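Local coordinates for sister chromatid cohesion protein (Chaetomium thermophilum, PDB 5T8V) that probably loads cohesin onto chromatin as the HEAT-repeat loader Scc2, of which this chain is the C-terminal part, at residues Leu426-Leu431 against Ser604-Ala609. Residues are numbered along the deposited sequence; the frame is centred on the assembly and turned at random.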
loop_
_atom_site.group_PDB
_atom_site.type_symbol
_atom_site.label_atom_id
_atom_site.label_comp_id
_atom_site.label_asym_id
_atom_site.label_seq_id
_atom_site.Cartn_x
_atom_site.Cartn_y
_atom_site.Cartn_z
ATOM N N LEU A 426 -30.135 -3.117 -1.396
ATOM C CA LEU A 426 -30.602 -1.861 -1.974
ATOM C C LEU A 426 -29.979 -0.666 -1.261
ATOM O O LEU A 426 -29.466 0.260 -1.906
ATOM C CB LEU A 426 -32.129 -1.798 -1.912
ATOM C CG LEU A 426 -32.789 -0.520 -2.432
ATOM C CD1 LEU A 426 -32.317 -0.181 -3.835
ATOM C CD2 LEU A 426 -34.299 -0.676 -2.402
ATOM N N LEU A 427 -30.008 -0.676 0.073
ATOM C CA LEU A 427 -29.361 0.383 0.838
ATOM C C LEU A 427 -27.871 0.442 0.529
ATOM O O LEU A 427 -27.316 1.519 0.275
ATOM C CB LEU A 427 -29.600 0.155 2.329
ATOM C CG LEU A 427 -31.048 0.333 2.788
ATOM C CD1 LEU A 427 -31.279 -0.364 4.111
ATOM C CD2 LEU A 427 -31.378 1.811 2.904
ATOM N N LEU A 428 -27.207 -0.717 0.537
ATOM C CA LEU A 428 -25.785 -0.763 0.214
ATOM C C LEU A 428 -25.523 -0.345 -1.225
ATOM O O LEU A 428 -24.487 0.259 -1.516
ATOM C CB LEU A 428 -25.239 -2.168 0.461
ATOM C CG LEU A 428 -25.131 -2.600 1.923
ATOM C CD1 LEU A 428 -24.915 -4.104 2.017
ATOM C CD2 LEU A 428 -24.003 -1.855 2.613
ATOM N N ARG A 429 -26.441 -0.664 -2.139
ATOM C CA ARG A 429 -26.271 -0.274 -3.535
ATOM C C ARG A 429 -26.282 1.241 -3.679
ATOM O O ARG A 429 -25.379 1.826 -4.288
ATOM C CB ARG A 429 -27.370 -0.897 -4.394
ATOM C CG ARG A 429 -27.230 -0.626 -5.888
ATOM C CD ARG A 429 -28.587 -0.551 -6.569
ATOM N NE ARG A 429 -29.375 -1.763 -6.369
ATOM C CZ ARG A 429 -30.648 -1.893 -6.724
ATOM N NH1 ARG A 429 -31.291 -0.886 -7.297
ATOM N NH2 ARG A 429 -31.283 -3.035 -6.501
ATOM N N LEU A 430 -27.306 1.896 -3.128
ATOM C CA LEU A 430 -27.380 3.348 -3.243
ATOM C C LEU A 430 -26.226 4.015 -2.506
ATOM O O LEU A 430 -25.652 4.999 -2.993
ATOM C CB LEU A 430 -28.724 3.845 -2.715
ATOM C CG LEU A 430 -29.947 3.268 -3.431
ATOM C CD1 LEU A 430 -31.216 3.797 -2.803
ATOM C CD2 LEU A 430 -29.921 3.584 -4.914
ATOM N N LEU A 431 -25.865 3.492 -1.334
ATOM C CA LEU A 431 -24.715 4.032 -0.619
ATOM C C LEU A 431 -23.456 3.933 -1.471
ATOM O O LEU A 431 -22.679 4.891 -1.565
ATOM C CB LEU A 431 -24.539 3.293 0.707
ATOM C CG LEU A 431 -23.852 4.062 1.836
ATOM C CD1 LEU A 431 -24.157 3.417 3.174
ATOM C CD2 LEU A 431 -22.358 4.123 1.622
ATOM N N SER A 604 -26.661 -8.526 -8.872
ATOM C CA SER A 604 -27.230 -7.251 -8.472
ATOM C C SER A 604 -26.276 -6.119 -8.832
ATOM O O SER A 604 -25.074 -6.319 -9.012
ATOM C CB SER A 604 -27.520 -7.229 -6.971
ATOM O OG SER A 604 -26.323 -7.119 -6.216
ATOM N N GLN A 605 -26.832 -4.912 -8.940
ATOM C CA GLN A 605 -26.017 -3.760 -9.306
ATOM C C GLN A 605 -24.949 -3.478 -8.257
ATOM O O GLN A 605 -23.894 -2.921 -8.579
ATOM C CB GLN A 605 -26.908 -2.535 -9.509
ATOM C CG GLN A 605 -26.169 -1.319 -10.025
ATOM C CD GLN A 605 -27.062 -0.104 -10.167
ATOM O OE1 GLN A 605 -28.283 -0.190 -10.016
ATOM N NE2 GLN A 605 -26.452 1.043 -10.455
ATOM N N PHE A 606 -25.195 -3.860 -7.004
ATOM C CA PHE A 606 -24.208 -3.644 -5.949
ATOM C C PHE A 606 -22.978 -4.520 -6.159
ATOM O O PHE A 606 -21.856 -4.018 -6.294
ATOM C CB PHE A 606 -24.842 -3.913 -4.583
ATOM C CG PHE A 606 -23.856 -3.950 -3.452
ATOM C CD1 PHE A 606 -23.133 -2.821 -3.106
ATOM C CD2 PHE A 606 -23.660 -5.111 -2.727
ATOM C CE1 PHE A 606 -22.228 -2.853 -2.064
ATOM C CE2 PHE A 606 -22.756 -5.149 -1.683
ATOM C CZ PHE A 606 -22.040 -4.018 -1.351
ATOM N N CYS A 607 -23.169 -5.841 -6.192
ATOM C CA CYS A 607 -22.033 -6.749 -6.303
ATOM C C CYS A 607 -21.331 -6.606 -7.646
ATOM O O CYS A 607 -20.102 -6.716 -7.723
ATOM C CB CYS A 607 -22.492 -8.191 -6.095
ATOM S SG CYS A 607 -22.949 -8.570 -4.394
ATOM N N GLU A 608 -22.089 -6.364 -8.716
ATOM C CA GLU A 608 -21.486 -6.216 -10.034
ATOM C C GLU A 608 -20.507 -5.052 -10.100
ATOM O O GLU A 608 -19.726 -4.979 -11.054
ATOM C CB GLU A 608 -22.577 -6.042 -11.094
ATOM C CG GLU A 608 -23.315 -7.330 -11.446
ATOM C CD GLU A 608 -24.293 -7.156 -12.599
ATOM O OE1 GLU A 608 -24.598 -5.996 -12.961
ATOM O OE2 GLU A 608 -24.757 -8.179 -13.150
ATOM N N ALA A 609 -20.524 -4.148 -9.120
ATOM C CA ALA A 609 -19.583 -3.036 -9.086
ATOM C C ALA A 609 -18.222 -3.424 -8.521
ATOM O O ALA A 609 -17.278 -2.631 -8.633
ATOM C CB ALA A 609 -20.164 -1.888 -8.262
#
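Arg429, on helix 423-440, and Phe606, in the loop joining helices 590-602 and 610-619, bring their backbones close, CA to CA 4.6 Å, with no hydrogen bond across. Phe606 carries the apolar half: its CG lies anti to its own backbone N (chi1 170°), turning the ring so that Leu428 CB sits over one face, offset toward the rim, in a CH-pi contact 4.1 Å from the ring centroid. Leu428 O approaches the same ring at CD1, 3.7 Å away. Met459 and Ile463 of helix 446-474 also pack on Phe606. Beside it, Arg429 CB meets Phe606 CB at 3.9 Å, and the rest of the arginine, bent at chi2 and chi3, crosses the extended Gln605 at about a right angle. Arg429 CD packs on Gln605 CB at 3.9 Å and touches the amide oxygen OE1 without a hydrogen bond, while the guanidinium turns to a salt bridge from NE to Glu425 and has Leu426 CD1 over one face. With an alanine in place of Arg429, Glu425 would probably lose this cationic mate and Gln605 the chain that crosses it. The arrangement is helix-against-interhelical-loop packing within an all-helical HEAT-repeat fold, joining parts of the chain over 170 residues apart.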